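Local structure of cellulase (Soil metagenome, 5I2U) at residues 57-62 and 83-88; 70-75 and 301-306; 126-131 and 160-165; 198-203 and 218-223. The protein is a halotolerant cellulase of glycosyl hydrolase family 5 that probably hydrolyses the beta-1,4-glucosidic bonds of cellulose with a TIM-barrel catalytic domain. All coordinates share one frame; numbering follows the deposited sequence.

Interaction 1 (57-62 and 83-88)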
loop_
_atom_site.group_PDB
_atom_site.type_symbol
_atom_site.label_atom_id
_atom_site.label_comp_id
_atom_site.label_asym_id
_atom_site.label_seq_id
_atom_site.Cartn_x
_atom_site.Cartn_y
_atom_site.Cartn_z
ATOM N N ARG A 57 7.198 4.499 5.659
ATOM C CA ARG A 57 6.619 3.575 6.635
ATOM C C ARG A 57 5.276 4.115 7.071
ATOM O O ARG A 57 5.169 5.276 7.453
ATOM C CB ARG A 57 7.520 3.457 7.854
ATOM C CG ARG A 57 8.890 2.862 7.562
ATOM C CD ARG A 57 9.934 3.835 8.028
ATOM N NE ARG A 57 11.301 3.418 7.767
ATOM C CZ ARG A 57 12.340 4.249 7.769
ATOM N NH1 ARG A 57 12.180 5.547 8.045
ATOM N NH2 ARG A 57 13.558 3.779 7.502
ATOM N N GLY A 58 4.246 3.278 6.987
ATOM C CA GLY A 58 2.911 3.680 7.412
ATOM C C GLY A 58 1.910 2.542 7.525
ATOM O O GLY A 58 2.285 1.389 7.741
ATOM N N ALA A 59 0.638 2.888 7.373
ATOM C CA ALA A 59 -0.466 1.977 7.629
ATOM C C ALA A 59 -1.559 2.099 6.556
ATOM O O ALA A 59 -1.807 3.180 6.049
ATOM C CB ALA A 59 -1.038 2.260 9.003
ATOM N N SER A 60 -2.176 0.964 6.220
ATOM C CA SER A 60 -3.291 0.901 5.288
ATOM C C SER A 60 -4.617 0.857 6.026
ATOM O O SER A 60 -4.775 0.105 6.988
ATOM C CB SER A 60 -3.188 -0.341 4.423
ATOM O OG SER A 60 -4.189 -0.353 3.414
ATOM N N LEU A 61 -5.568 1.675 5.569
ATOM C CA LEU A 61 -6.966 1.501 5.965
ATOM C C LEU A 61 -7.378 0.185 5.341
ATOM O O LEU A 61 -6.758 -0.268 4.371
ATOM C CB LEU A 61 -7.846 2.637 5.452
ATOM C CG LEU A 61 -7.452 4.055 5.887
ATOM C CD1 LEU A 61 -8.344 5.104 5.247
ATOM C CD2 LEU A 61 -7.498 4.204 7.402
ATOM N N GLY A 62 -8.364 -0.476 5.928
ATOM C CA GLY A 62 -8.857 -1.723 5.362
ATOM C C GLY A 62 -9.852 -1.434 4.244
ATOM O O GLY A 62 -10.226 -0.283 4.006
ATOM N N TRP A 83 1.021 8.277 15.021
ATOM C CA TRP A 83 1.709 7.037 14.569
ATOM C C TRP A 83 2.960 7.338 13.733
ATOM O O TRP A 83 3.769 6.446 13.494
ATOM C CB TRP A 83 0.770 6.119 13.766
ATOM C CG TRP A 83 -0.277 5.422 14.572
ATOM C CD1 TRP A 83 -0.875 5.870 15.716
ATOM C CD2 TRP A 83 -0.876 4.160 14.274
ATOM N NE1 TRP A 83 -1.790 4.959 16.158
ATOM C CE2 TRP A 83 -1.819 3.897 15.290
ATOM C CE3 TRP A 83 -0.714 3.228 13.243
ATOM C CZ2 TRP A 83 -2.603 2.730 15.306
ATOM C CZ3 TRP A 83 -1.472 2.062 13.266
ATOM C CH2 TRP A 83 -2.415 1.825 14.295
ATOM N N LYS A 84 3.102 8.588 13.301
ATOM C CA LYS A 84 4.211 9.031 12.447
ATOM C C LYS A 84 4.217 8.344 11.081
ATOM O O LYS A 84 5.280 8.114 10.510
ATOM C CB LYS A 84 5.575 8.882 13.149
ATOM C CG LYS A 84 5.647 9.484 14.543
ATOM C CD LYS A 84 5.456 10.990 14.533
ATOM C CE LYS A 84 5.760 11.574 15.915
ATOM N NZ LYS A 84 5.232 12.955 16.072
ATOM N N CYS A 85 3.030 8.048 10.544
ATOM C CA CYS A 85 2.939 7.520 9.192
ATOM C C CYS A 85 3.439 8.577 8.208
ATOM O O CYS A 85 3.066 9.759 8.292
ATOM C CB CYS A 85 1.508 7.105 8.837
ATOM S SG CYS A 85 0.856 5.736 9.824
ATOM N N THR A 86 4.336 8.149 7.325
ATOM C CA THR A 86 4.788 8.946 6.192
ATOM C C THR A 86 4.039 8.556 4.936
ATOM O O THR A 86 4.152 9.241 3.908
ATOM C CB THR A 86 6.314 8.797 5.975
ATOM O OG1 THR A 86 6.691 7.403 5.979
ATOM C CG2 THR A 86 7.063 9.520 7.083
ATOM N N VAL A 87 3.307 7.437 5.003
ATOM C CA VAL A 87 2.418 7.021 3.947
ATOM C C VAL A 87 1.106 6.479 4.547
ATOM O O VAL A 87 1.097 5.924 5.636
ATOM C CB VAL A 87 3.101 5.982 3.007
ATOM C CG1 VAL A 87 3.340 4.653 3.705
ATOM C CG2 VAL A 87 2.286 5.776 1.735
ATOM N N VAL A 88 0.010 6.669 3.816
ATOM C CA VAL A 88 -1.294 6.091 4.147
ATOM C C VAL A 88 -1.875 5.451 2.903
ATOM O O VAL A 88 -1.765 5.992 1.815
ATOM C CB VAL A 88 -2.269 7.124 4.744
ATOM C CG1 VAL A 88 -1.763 7.500 6.113
ATOM C CG2 VAL A 88 -2.395 8.365 3.874
#
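Arg-57 and Thr-86 tie the two backbones together where strand 57-61 runs parallel to the start of strand 87-93: Thr-86 N donates to Arg-57 O at 3.0 Å, with an N-H...O angle of 168°. Further along, Ala-59 pairs with Val-88, and here a carbon donor makes the approach, Val-88 CA lying 3.5 Å from Ala-59 O. Gly-58 CA meets Val-87 O in the same manner at 3.4 Å. A side chain on Gly-58 would run into that carbonyl, so this close fit depends on glycine.

Thr-86 works with its side chain as well. With chi1 at 49°, OG1 sits between its own backbone N and carbonyl carbon and accepts Arg-57 N at 3.0 Å, so one threonine grips both backbone polar groups of Arg-57. The guanidinium of Arg-57 is engaged elsewhere, in a salt bridge to Glu-275. Two contacts are apolar: Cys-85 SG lies 4.0 Å from Ala-59 CB, and the ring of Trp-83 meets the same methyl obliquely through CZ3 at 4.3 Å. Val-87 lays its CG1 methyl against the Gly-58 backbone, 3.7 Å from Gly-58 N. With helix 73-81 as the connection, these neighbouring strands form a beta-alpha-beta unit of the eight-stranded parallel TIM barrel.

Interaction 2 (70-75 and 301-306)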
loop_
_atom_site.group_PDB
_atom_site.type_symbol
_atom_site.label_atom_id
_atom_site.label_comp_id
_atom_site.label_asym_id
_atom_site.label_seq_id
_atom_site.Cartn_x
_atom_site.Cartn_y
_atom_site.Cartn_z
ATOM N N PHE A 70 -13.415 4.798 9.199
ATOM C CA PHE A 70 -12.052 5.339 9.310
ATOM C C PHE A 70 -11.586 6.162 8.108
ATOM O O PHE A 70 -10.504 6.754 8.154
ATOM C CB PHE A 70 -11.059 4.200 9.585
ATOM C CG PHE A 70 -11.364 3.433 10.833
ATOM C CD1 PHE A 70 -11.248 4.044 12.077
ATOM C CD2 PHE A 70 -11.793 2.118 10.770
ATOM C CE1 PHE A 70 -11.556 3.351 13.244
ATOM C CE2 PHE A 70 -12.101 1.422 11.924
ATOM C CZ PHE A 70 -11.980 2.032 13.161
ATOM N N TYR A 71 -12.366 6.195 7.032
ATOM C CA TYR A 71 -12.017 6.989 5.848
ATOM C C TYR A 71 -12.519 8.408 6.081
ATOM O O TYR A 71 -13.560 8.819 5.566
ATOM C CB TYR A 71 -12.613 6.370 4.583
ATOM C CG TYR A 71 -11.836 5.173 4.077
ATOM C CD1 TYR A 71 -11.829 3.964 4.780
ATOM C CD2 TYR A 71 -11.105 5.252 2.900
ATOM C CE1 TYR A 71 -11.103 2.869 4.320
ATOM C CE2 TYR A 71 -10.380 4.167 2.438
ATOM C CZ TYR A 71 -10.376 2.986 3.153
ATOM O OH TYR A 71 -9.645 1.932 2.647
ATOM N N ASN A 72 -11.751 9.148 6.864
ATOM C CA ASN A 72 -12.039 10.535 7.165
ATOM C C ASN A 72 -10.745 11.310 7.439
ATOM O O ASN A 72 -9.690 10.710 7.666
ATOM C CB ASN A 72 -12.989 10.616 8.356
ATOM C CG ASN A 72 -12.352 10.130 9.651
ATOM O OD1 ASN A 72 -11.601 10.854 10.272
ATOM N ND2 ASN A 72 -12.676 8.906 10.069
ATOM N N LYS A 73 -10.836 12.634 7.443
ATOM C CA LYS A 73 -9.645 13.470 7.517
ATOM C C LYS A 73 -8.907 13.372 8.846
ATOM O O LYS A 73 -7.670 13.445 8.871
ATOM C CB LYS A 73 -9.983 14.919 7.192
ATOM C CG LYS A 73 -10.513 15.083 5.775
ATOM C CD LYS A 73 -10.336 16.487 5.233
ATOM C CE LYS A 73 -10.737 16.528 3.769
ATOM N NZ LYS A 73 -10.549 17.884 3.182
ATOM N N ASN A 74 -9.653 13.167 9.923
ATOM C CA ASN A 74 -9.089 13.171 11.261
ATOM C C ASN A 74 -8.291 11.900 11.553
ATOM O O ASN A 74 -7.199 11.961 12.131
ATOM C CB ASN A 74 -10.187 13.384 12.296
ATOM C CG ASN A 74 -10.865 14.756 12.169
ATOM O OD1 ASN A 74 -10.290 15.714 11.650
ATOM N ND2 ASN A 74 -12.094 14.850 12.659
ATOM N N ALA A 75 -8.815 10.759 11.118
ATOM C CA ALA A 75 -8.077 9.499 11.216
ATOM C C ALA A 75 -6.733 9.595 10.516
ATOM O O ALA A 75 -5.720 9.182 11.073
ATOM C CB ALA A 75 -8.884 8.356 10.630
ATOM N N SER A 301 -12.794 5.710 18.510
ATOM C CA SER A 301 -13.431 6.749 17.693
ATOM C C SER A 301 -12.976 6.612 16.246
ATOM O O SER A 301 -11.826 6.233 15.983
ATOM C CB SER A 301 -13.071 8.142 18.209
ATOM O OG SER A 301 -13.589 9.160 17.368
ATOM N N ALA A 302 -13.879 6.901 15.319
ATOM C CA ALA A 302 -13.520 7.083 13.901
ATOM C C ALA A 302 -12.492 8.201 13.698
ATOM O O ALA A 302 -11.661 8.123 12.792
ATOM C CB ALA A 302 -14.762 7.377 13.071
ATOM N N ASP A 303 -12.544 9.226 14.548
ATOM C CA ASP A 303 -11.731 10.432 14.373
ATOM C C ASP A 303 -10.298 10.336 14.909
ATOM O O ASP A 303 -9.519 11.265 14.695
ATOM C CB ASP A 303 -12.441 11.638 15.013
ATOM C CG ASP A 303 -13.821 11.860 14.444
ATOM O OD1 ASP A 303 -13.970 11.869 13.203
ATOM O OD2 ASP A 303 -14.766 12.014 15.241
ATOM N N GLY A 304 -9.941 9.235 15.578
ATOM C CA GLY A 304 -8.606 9.083 16.145
ATOM C C GLY A 304 -8.588 9.268 17.655
ATOM O O GLY A 304 -9.549 8.918 18.325
ATOM N N ASN A 305 -7.490 9.837 18.162
ATOM C CA ASN A 305 -7.168 9.925 19.594
ATOM C C ASN A 305 -7.183 8.582 20.305
ATOM O O ASN A 305 -7.667 8.465 21.433
ATOM C CB ASN A 305 -8.094 10.918 20.300
ATOM C CG ASN A 305 -7.938 12.311 19.763
ATOM O OD1 ASN A 305 -7.197 13.121 20.327
ATOM N ND2 ASN A 305 -8.598 12.596 18.647
ATOM N N TRP A 306 -6.637 7.564 19.645
ATOM C CA TRP A 306 -6.657 6.202 20.184
ATOM C C TRP A 306 -5.648 6.122 21.324
ATOM O O TRP A 306 -4.440 6.124 21.097
ATOM C CB TRP A 306 -6.378 5.140 19.092
ATOM C CG TRP A 306 -7.228 5.334 17.858
ATOM C CD1 TRP A 306 -8.572 5.590 17.817
ATOM C CD2 TRP A 306 -6.778 5.331 16.500
ATOM N NE1 TRP A 306 -8.991 5.718 16.517
ATOM C CE2 TRP A 306 -7.911 5.570 15.686
ATOM C CE3 TRP A 306 -5.531 5.139 15.889
ATOM C CZ2 TRP A 306 -7.832 5.636 14.295
ATOM C CZ3 TRP A 306 -5.455 5.186 14.512
ATOM C CH2 TRP A 306 -6.604 5.443 13.724
#
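Asn-72 ND2 donates to Ala-302 O at 3.0 Å, the hydrogen bond of this contact, nearly straight at 170° but well above the carbonyl plane. Asn-72 is the N-cap residue of helix 73-81, and its OD1 accepts Ala-75 N at 2.9 Å and, weakly, Asn-74 N; ND2 also bonds Arg-69 O. A chi1 of 67°, CG between backbone N and carbonyl carbon, lets the amide face both helix start and Ala-302. A leucine at Asn-72 would probably leave Ala-302 O without this donor and the first turn of the helix uncapped. Within the loop, Trp-306 NE1 donates in the ring plane to Ser-301 O at 2.9 Å.

Asn-74 CB rests 3.3 Å from Asp-303 O, and the two side chains run side by side, amide and carboxylate planes 72° apart. Phe-70 CD1 approaches Trp-306 CZ2 obliquely at 4.4 Å.

The loop between strand 281-286 and helix 313-325 is laid against the start of helix 73-81; farther along that helix Trp-306 meets Trp-78 edge-to-face and touches Leu-79.

Interaction 3 (126-131 and 160-165)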
loop_
_atom_site.group_PDB
_atom_site.type_symbol
_atom_site.label_atom_id
_atom_site.label_comp_id
_atom_site.label_asym_id
_atom_site.label_seq_id
_atom_site.Cartn_x
_atom_site.Cartn_y
_atom_site.Cartn_z
ATOM N N ILE A 126 -1.304 6.181 -1.005
ATOM C CA ILE A 126 -1.446 5.162 -2.024
ATOM C C ILE A 126 -2.920 5.054 -2.331
ATOM O O ILE A 126 -3.721 4.871 -1.425
ATOM C CB ILE A 126 -0.888 3.780 -1.575
ATOM C CG1 ILE A 126 0.634 3.870 -1.362
ATOM C CG2 ILE A 126 -1.186 2.699 -2.619
ATOM C CD1 ILE A 126 1.206 2.694 -0.588
ATOM N N ILE A 127 -3.266 5.183 -3.605
ATOM C CA ILE A 127 -4.625 4.949 -4.077
ATOM C C ILE A 127 -4.657 3.535 -4.608
ATOM O O ILE A 127 -4.133 3.271 -5.686
ATOM C CB ILE A 127 -5.061 5.971 -5.157
ATOM C CG1 ILE A 127 -5.026 7.403 -4.587
ATOM C CG2 ILE A 127 -6.476 5.677 -5.630
ATOM C CD1 ILE A 127 -5.193 8.482 -5.630
ATOM N N ASP A 128 -5.285 2.647 -3.837
ATOM C CA ASP A 128 -5.212 1.207 -4.054
ATOM C C ASP A 128 -6.553 0.650 -4.591
ATOM O O ASP A 128 -7.587 0.706 -3.932
ATOM C CB ASP A 128 -4.712 0.504 -2.768
ATOM C CG ASP A 128 -5.095 -0.983 -2.678
ATOM O OD1 ASP A 128 -5.121 -1.700 -3.705
ATOM O OD2 ASP A 128 -5.354 -1.437 -1.536
ATOM N N PHE A 129 -6.477 0.122 -5.812
ATOM C CA PHE A 129 -7.555 -0.529 -6.513
ATOM C C PHE A 129 -7.553 -1.923 -5.959
ATOM O O PHE A 129 -6.839 -2.802 -6.443
ATOM C CB PHE A 129 -7.226 -0.495 -8.008
ATOM C CG PHE A 129 -8.359 -0.853 -8.900
ATOM C CD1 PHE A 129 -9.327 0.091 -9.221
ATOM C CD2 PHE A 129 -8.436 -2.131 -9.454
ATOM C CE1 PHE A 129 -10.369 -0.234 -10.070
ATOM C CE2 PHE A 129 -9.470 -2.469 -10.301
ATOM C CZ PHE A 129 -10.445 -1.518 -10.610
ATOM N N HIS A 130 -8.344 -2.107 -4.906
ATOM C CA HIS A 130 -8.220 -3.244 -4.017
ATOM C C HIS A 130 -9.013 -4.449 -4.546
ATOM O O HIS A 130 -10.089 -4.801 -4.040
ATOM C CB HIS A 130 -8.624 -2.839 -2.598
ATOM C CG HIS A 130 -8.065 -3.728 -1.531
ATOM N ND1 HIS A 130 -6.824 -3.528 -0.964
ATOM C CD2 HIS A 130 -8.593 -4.800 -0.905
ATOM C CE1 HIS A 130 -6.608 -4.445 -0.043
ATOM N NE2 HIS A 130 -7.666 -5.234 0.010
ATOM N N ALA A 131 -8.441 -5.066 -5.576
ATOM C CA ALA A 131 -9.040 -6.149 -6.324
ATOM C C ALA A 131 -8.216 -7.414 -6.168
ATOM O O ALA A 131 -6.987 -7.351 -6.005
ATOM C CB ALA A 131 -9.083 -5.776 -7.800
ATOM N N ILE A 160 -2.223 -0.369 -8.755
ATOM C CA ILE A 160 -3.194 -0.653 -9.809
ATOM C C ILE A 160 -3.966 -1.969 -9.670
ATOM O O ILE A 160 -5.008 -2.140 -10.300
ATOM C CB ILE A 160 -2.557 -0.516 -11.222
ATOM C CG1 ILE A 160 -1.446 -1.540 -11.470
ATOM C CG2 ILE A 160 -2.007 0.888 -11.396
ATOM C CD1 ILE A 160 -1.032 -1.615 -12.918
ATOM N N TRP A 161 -3.468 -2.890 -8.848
ATOM C CA TRP A 161 -4.147 -4.164 -8.642
ATOM C C TRP A 161 -3.615 -4.796 -7.363
ATOM O O TRP A 161 -2.534 -5.409 -7.368
ATOM C CB TRP A 161 -3.914 -5.083 -9.844
ATOM C CG TRP A 161 -4.709 -6.344 -9.851
ATOM C CD1 TRP A 161 -5.464 -6.865 -8.834
ATOM C CD2 TRP A 161 -4.797 -7.271 -10.929
ATOM N NE1 TRP A 161 -6.019 -8.054 -9.216
ATOM C CE2 TRP A 161 -5.631 -8.333 -10.500
ATOM C CE3 TRP A 161 -4.254 -7.312 -12.217
ATOM C CZ2 TRP A 161 -5.950 -9.422 -11.323
ATOM C CZ3 TRP A 161 -4.562 -8.401 -13.038
ATOM C CH2 TRP A 161 -5.402 -9.442 -12.584
ATOM N N ASN A 162 -4.383 -4.638 -6.282
ATOM C CA ASN A 162 -3.952 -5.048 -4.942
ATOM C C ASN A 162 -3.253 -6.405 -4.901
ATOM O O ASN A 162 -2.055 -6.485 -4.652
ATOM C CB ASN A 162 -5.143 -5.062 -3.993
ATOM C CG ASN A 162 -4.834 -5.743 -2.660
ATOM O OD1 ASN A 162 -3.784 -5.515 -2.069
ATOM N ND2 ASN A 162 -5.725 -6.590 -2.213
ATOM N N GLU A 163 -4.015 -7.461 -5.156
ATOM C CA GLU A 163 -3.526 -8.815 -4.990
ATOM C C GLU A 163 -4.151 -9.691 -6.058
ATOM O O GLU A 163 -5.201 -10.290 -5.836
ATOM C CB GLU A 163 -3.871 -9.343 -3.589
ATOM C CG GLU A 163 -2.862 -8.982 -2.514
ATOM C CD GLU A 163 -3.161 -9.616 -1.167
ATOM O OE1 GLU A 163 -4.221 -10.228 -0.973
ATOM O OE2 GLU A 163 -2.322 -9.477 -0.268
ATOM N N PRO A 164 -3.518 -9.745 -7.240
ATOM C CA PRO A 164 -3.904 -10.768 -8.189
ATOM C C PRO A 164 -3.649 -12.141 -7.552
ATOM O O PRO A 164 -2.579 -12.345 -6.965
ATOM C CB PRO A 164 -2.977 -10.529 -9.388
ATOM C CG PRO A 164 -2.302 -9.219 -9.158
ATOM C CD PRO A 164 -2.382 -8.928 -7.698
ATOM N N ASP A 165 -4.639 -13.033 -7.614
ATOM C CA ASP A 165 -4.494 -14.391 -7.060
ATOM C C ASP A 165 -4.104 -15.418 -8.152
ATOM O O ASP A 165 -2.909 -15.599 -8.418
ATOM C CB ASP A 165 -5.704 -14.844 -6.192
ATOM C CG ASP A 165 -7.074 -14.527 -6.810
ATOM O OD1 ASP A 165 -7.187 -14.414 -8.059
ATOM O OD2 ASP A 165 -8.041 -14.406 -6.032
#
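His-130 and Asn-162 lie side by side at the C-terminal ends of the TIM-barrel strands, where strand 124-130 meets the loop that follows strand 156-159 and carries the Asn-Glu-Pro sequence (162-164) familiar from family 5 glycosidases. The amide is stacked on the imidazole, the two planes only 14° apart. ND2 of Asn-162 hangs over one face toward the rim, 3.2 Å from His-130 CE1; this is stacking, for the angle to the ring nitrogens is too poor for a bond. Asn-162 takes up this pose with CG anti to its backbone N (chi1 168°).

The ring is fixed in rotation by His-130 ND1, which donates to the syn side of Asp-128 OD2 at 2.6 Å. The other carboxylate oxygen, Asp-128 OD1, touches Asn-162 CB at 3.4 Å. Arg-89 NH2 forms a salt bridge to Asp-128 OD2 and a hydrogen bond to Asn-162 OD1, which is likely to steady the stacked pair.

The indole of Trp-161 offers its edge to Ala-131 O, with CD1 3.2 Å from that oxygen, while Pro-164 CG sits over the centre of one indole face. The backbone completes the join: Phe-129 O accepts Asn-162 N at 3.1 Å and Ala-131 N from opposite faces of its plane. The backbone of Glu-163 is held by Glu-163 N donating to Ala-131 O at 3.1 Å, N-H...O angle 170°.

Interaction 4 (198-203 and 218-223)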
loop_
_atom_site.group_PDB
_atom_site.type_symbol
_atom_site.label_atom_id
_atom_site.label_comp_id
_atom_site.label_asym_id
_atom_site.label_seq_id
_atom_site.Cartn_x
_atom_site.Cartn_y
_atom_site.Cartn_z
ATOM N N HIS A 198 -0.435 -14.635 -7.064
ATOM C CA HIS A 198 -0.311 -15.229 -5.736
ATOM C C HIS A 198 -0.066 -14.163 -4.671
ATOM O O HIS A 198 0.864 -14.260 -3.875
ATOM C CB HIS A 198 0.742 -16.353 -5.719
ATOM C CG HIS A 198 0.340 -17.545 -6.527
ATOM N ND1 HIS A 198 0.874 -17.823 -7.765
ATOM C CD2 HIS A 198 -0.571 -18.519 -6.283
ATOM C CE1 HIS A 198 0.319 -18.921 -8.245
ATOM N NE2 HIS A 198 -0.559 -19.365 -7.364
ATOM N N TRP A 199 -0.933 -13.152 -4.668
ATOM C CA TRP A 199 -0.970 -12.118 -3.629
ATOM C C TRP A 199 0.345 -11.361 -3.547
ATOM O O TRP A 199 0.893 -11.157 -2.468
ATOM C CB TRP A 199 -1.390 -12.755 -2.287
ATOM C CG TRP A 199 -2.634 -13.570 -2.467
ATOM C CD1 TRP A 199 -3.911 -13.093 -2.567
ATOM C CD2 TRP A 199 -2.721 -14.993 -2.659
ATOM N NE1 TRP A 199 -4.790 -14.129 -2.758
ATOM C CE2 TRP A 199 -4.088 -15.307 -2.821
ATOM C CE3 TRP A 199 -1.779 -16.032 -2.683
ATOM C CZ2 TRP A 199 -4.542 -16.619 -3.010
ATOM C CZ3 TRP A 199 -2.224 -17.341 -2.868
ATOM C CH2 TRP A 199 -3.601 -17.623 -3.031
ATOM N N ASP A 200 0.839 -10.950 -4.713
ATOM C CA ASP A 200 2.135 -10.279 -4.847
ATOM C C ASP A 200 3.294 -11.093 -4.231
ATOM O O ASP A 200 4.128 -10.543 -3.506
ATOM C CB ASP A 200 2.089 -8.863 -4.273
ATOM C CG ASP A 200 0.822 -8.120 -4.659
ATOM O OD1 ASP A 200 0.515 -8.047 -5.872
ATOM O OD2 ASP A 200 0.131 -7.611 -3.746
ATOM N N GLN A 201 3.325 -12.398 -4.522
ATOM C CA GLN A 201 4.450 -13.276 -4.148
ATOM C C GLN A 201 5.315 -13.717 -5.336
ATOM O O GLN A 201 6.443 -14.146 -5.134
ATOM C CB GLN A 201 3.940 -14.514 -3.413
ATOM C CG GLN A 201 3.301 -14.220 -2.058
ATOM C CD GLN A 201 2.534 -15.398 -1.493
ATOM O OE1 GLN A 201 2.766 -16.545 -1.876
ATOM N NE2 GLN A 201 1.597 -15.120 -0.595
ATOM N N ASP A 202 4.819 -13.576 -6.566
ATOM C CA ASP A 202 5.525 -14.088 -7.749
ATOM C C ASP A 202 6.449 -13.063 -8.397
ATOM O O ASP A 202 6.388 -12.836 -9.598
ATOM C CB ASP A 202 4.526 -14.637 -8.771
ATOM C CG ASP A 202 3.759 -15.820 -8.243
ATOM O OD1 ASP A 202 4.187 -16.387 -7.220
ATOM O OD2 ASP A 202 2.724 -16.193 -8.840
ATOM N N LEU A 203 7.337 -12.491 -7.592
ATOM C CA LEU A 203 8.337 -11.553 -8.080
ATOM C C LEU A 203 9.368 -12.224 -8.984
ATOM O O LEU A 203 9.899 -11.585 -9.886
ATOM C CB LEU A 203 9.058 -10.875 -6.910
ATOM C CG LEU A 203 8.238 -9.957 -6.008
ATOM C CD1 LEU A 203 9.092 -9.550 -4.824
ATOM C CD2 LEU A 203 7.745 -8.730 -6.754
ATOM N N MET A 218 7.197 0.505 -9.413
ATOM C CA MET A 218 7.733 -0.542 -8.545
ATOM C C MET A 218 6.748 -1.686 -8.486
ATOM O O MET A 218 5.573 -1.541 -8.822
ATOM C CB MET A 218 7.995 -0.012 -7.144
ATOM C CG MET A 218 8.761 1.299 -7.125
ATOM S SD MET A 218 9.159 1.844 -5.462
ATOM C CE MET A 218 10.631 0.866 -5.110
ATOM N N TYR A 219 7.255 -2.834 -8.067
ATOM C CA TYR A 219 6.459 -4.040 -7.945
ATOM C C TYR A 219 6.152 -4.310 -6.474
ATOM O O TYR A 219 7.011 -4.114 -5.613
ATOM C CB TYR A 219 7.201 -5.199 -8.598
ATOM C CG TYR A 219 7.418 -4.960 -10.078
ATOM C CD1 TYR A 219 6.445 -5.322 -11.014
ATOM C CD2 TYR A 219 8.571 -4.322 -10.540
ATOM C CE1 TYR A 219 6.643 -5.101 -12.363
ATOM C CE2 TYR A 219 8.781 -4.100 -11.896
ATOM C CZ TYR A 219 7.815 -4.489 -12.802
ATOM O OH TYR A 219 8.008 -4.249 -14.146
ATOM N N THR A 220 4.921 -4.730 -6.182
ATOM C CA THR A 220 4.531 -4.914 -4.806
ATOM C C THR A 220 4.877 -6.300 -4.323
ATOM O O THR A 220 5.008 -7.252 -5.115
ATOM C CB THR A 220 3.057 -4.561 -4.538
ATOM O OG1 THR A 220 2.206 -5.394 -5.321
ATOM C CG2 THR A 220 2.795 -3.091 -4.868
ATOM N N MET A 221 5.064 -6.392 -3.011
ATOM C CA MET A 221 5.186 -7.668 -2.324
ATOM C C MET A 221 4.377 -7.568 -1.052
ATOM O O MET A 221 4.466 -6.563 -0.361
ATOM C CB MET A 221 6.658 -7.983 -2.024
ATOM C CG MET A 221 6.907 -9.399 -1.527
ATOM S SD MET A 221 6.787 -9.602 0.267
ATOM C CE MET A 221 8.310 -8.820 0.795
ATOM N N HIS A 222 3.572 -8.591 -0.765
ATOM C CA HIS A 222 2.798 -8.671 0.472
ATOM C C HIS A 222 3.221 -9.875 1.314
ATOM O O HIS A 222 3.319 -10.991 0.809
ATOM C CB HIS A 222 1.305 -8.768 0.172
ATOM C CG HIS A 222 0.718 -7.528 -0.438
ATOM N ND1 HIS A 222 -0.629 -7.399 -0.670
ATOM C CD2 HIS A 222 1.280 -6.368 -0.853
ATOM C CE1 HIS A 222 -0.873 -6.216 -1.204
ATOM N NE2 HIS A 222 0.269 -5.572 -1.329
ATOM N N PHE A 223 3.481 -9.639 2.598
ATOM C CA PHE A 223 3.812 -10.724 3.523
ATOM C C PHE A 223 3.001 -10.610 4.808
ATOM O O PHE A 223 2.636 -9.522 5.221
ATOM C CB PHE A 223 5.314 -10.736 3.843
ATOM C CG PHE A 223 5.755 -9.608 4.721
ATOM C CD1 PHE A 223 5.633 -9.694 6.107
ATOM C CD2 PHE A 223 6.298 -8.460 4.174
ATOM C CE1 PHE A 223 6.023 -8.646 6.921
ATOM C CE2 PHE A 223 6.692 -7.412 4.984
ATOM C CZ PHE A 223 6.559 -7.502 6.357
HETATM O O HOH W 1 1.068 -12.469 -0.107
#
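Asp-200 sets its carboxylate over His-222: OD2 lies over the centre of the imidazole, 3.0 Å above its plane, and carboxylate and ring planes are 79° apart. A chi1 of -43°, with CG anti to the carbonyl carbon, puts it there. The ring itself is pinned at both nitrogens, ND1 to Glu-163 OE2 and NE2 to Ser-249 OG, while Asp-200 OD1 accepts Ser-196 N. An alanine at His-222, lacking the ring, would probably leave Glu-163 OE2 and Ser-249 OG without their shared partner and the Asp-200 carboxylate without the ring face it rests on.

Residues 198-200 all have positive phi, a short left-handed helical turn that brings Asp-200 against the strand. Its CB packs 3.4 Å from Thr-220 O. Its carbonyl faces the strand: Met-221 CA lies 3.3 Å from Asp-200 O, and His-222 N makes a weak hydrogen bond to the same oxygen at 3.4 Å. A water ties the backbone further, donating to Trp-199 O and His-222 O and accepting from Gln-201 NE2 at 2.7 Å.

Leu-203 adds the apolar part by forking over the strand. CD2 rests 3.5 Å from Thr-220 O, while CD1 meets Met-221 CG at 4.0 Å, the two side chains at about a right angle. Strand 217-224 runs between strands 192-194 and 246-252 of the barrel, and helix 230-241 packs on Leu-203 and Met-221 through Thr-236.

Overall arrangement
Interactions 1, 3 and 4 are buried and reach the same barrel sheet, whereas interaction 2 is partly exposed and peripheral, its centre about 19 Å from that of the chain. Interactions 1 and 3 sit on adjacent strands, probably hydrogen-bonded through Val-88 O and Ile-126 N; interaction 2 uses the helix that links the two strands of interaction 1. Interactions 3 and 4 meet at Glu-163 and His-222, so stacked and hydrogen-bonded polar side chains gather at the strand ends, consistent with the active-site end of family 5 barrels. Interaction 1 relies on backbone pairing, a threonine hydroxyl and apolar packing, interaction 2 on one side-chain amide bond from the helix's N-cap residue to a loop carbonyl.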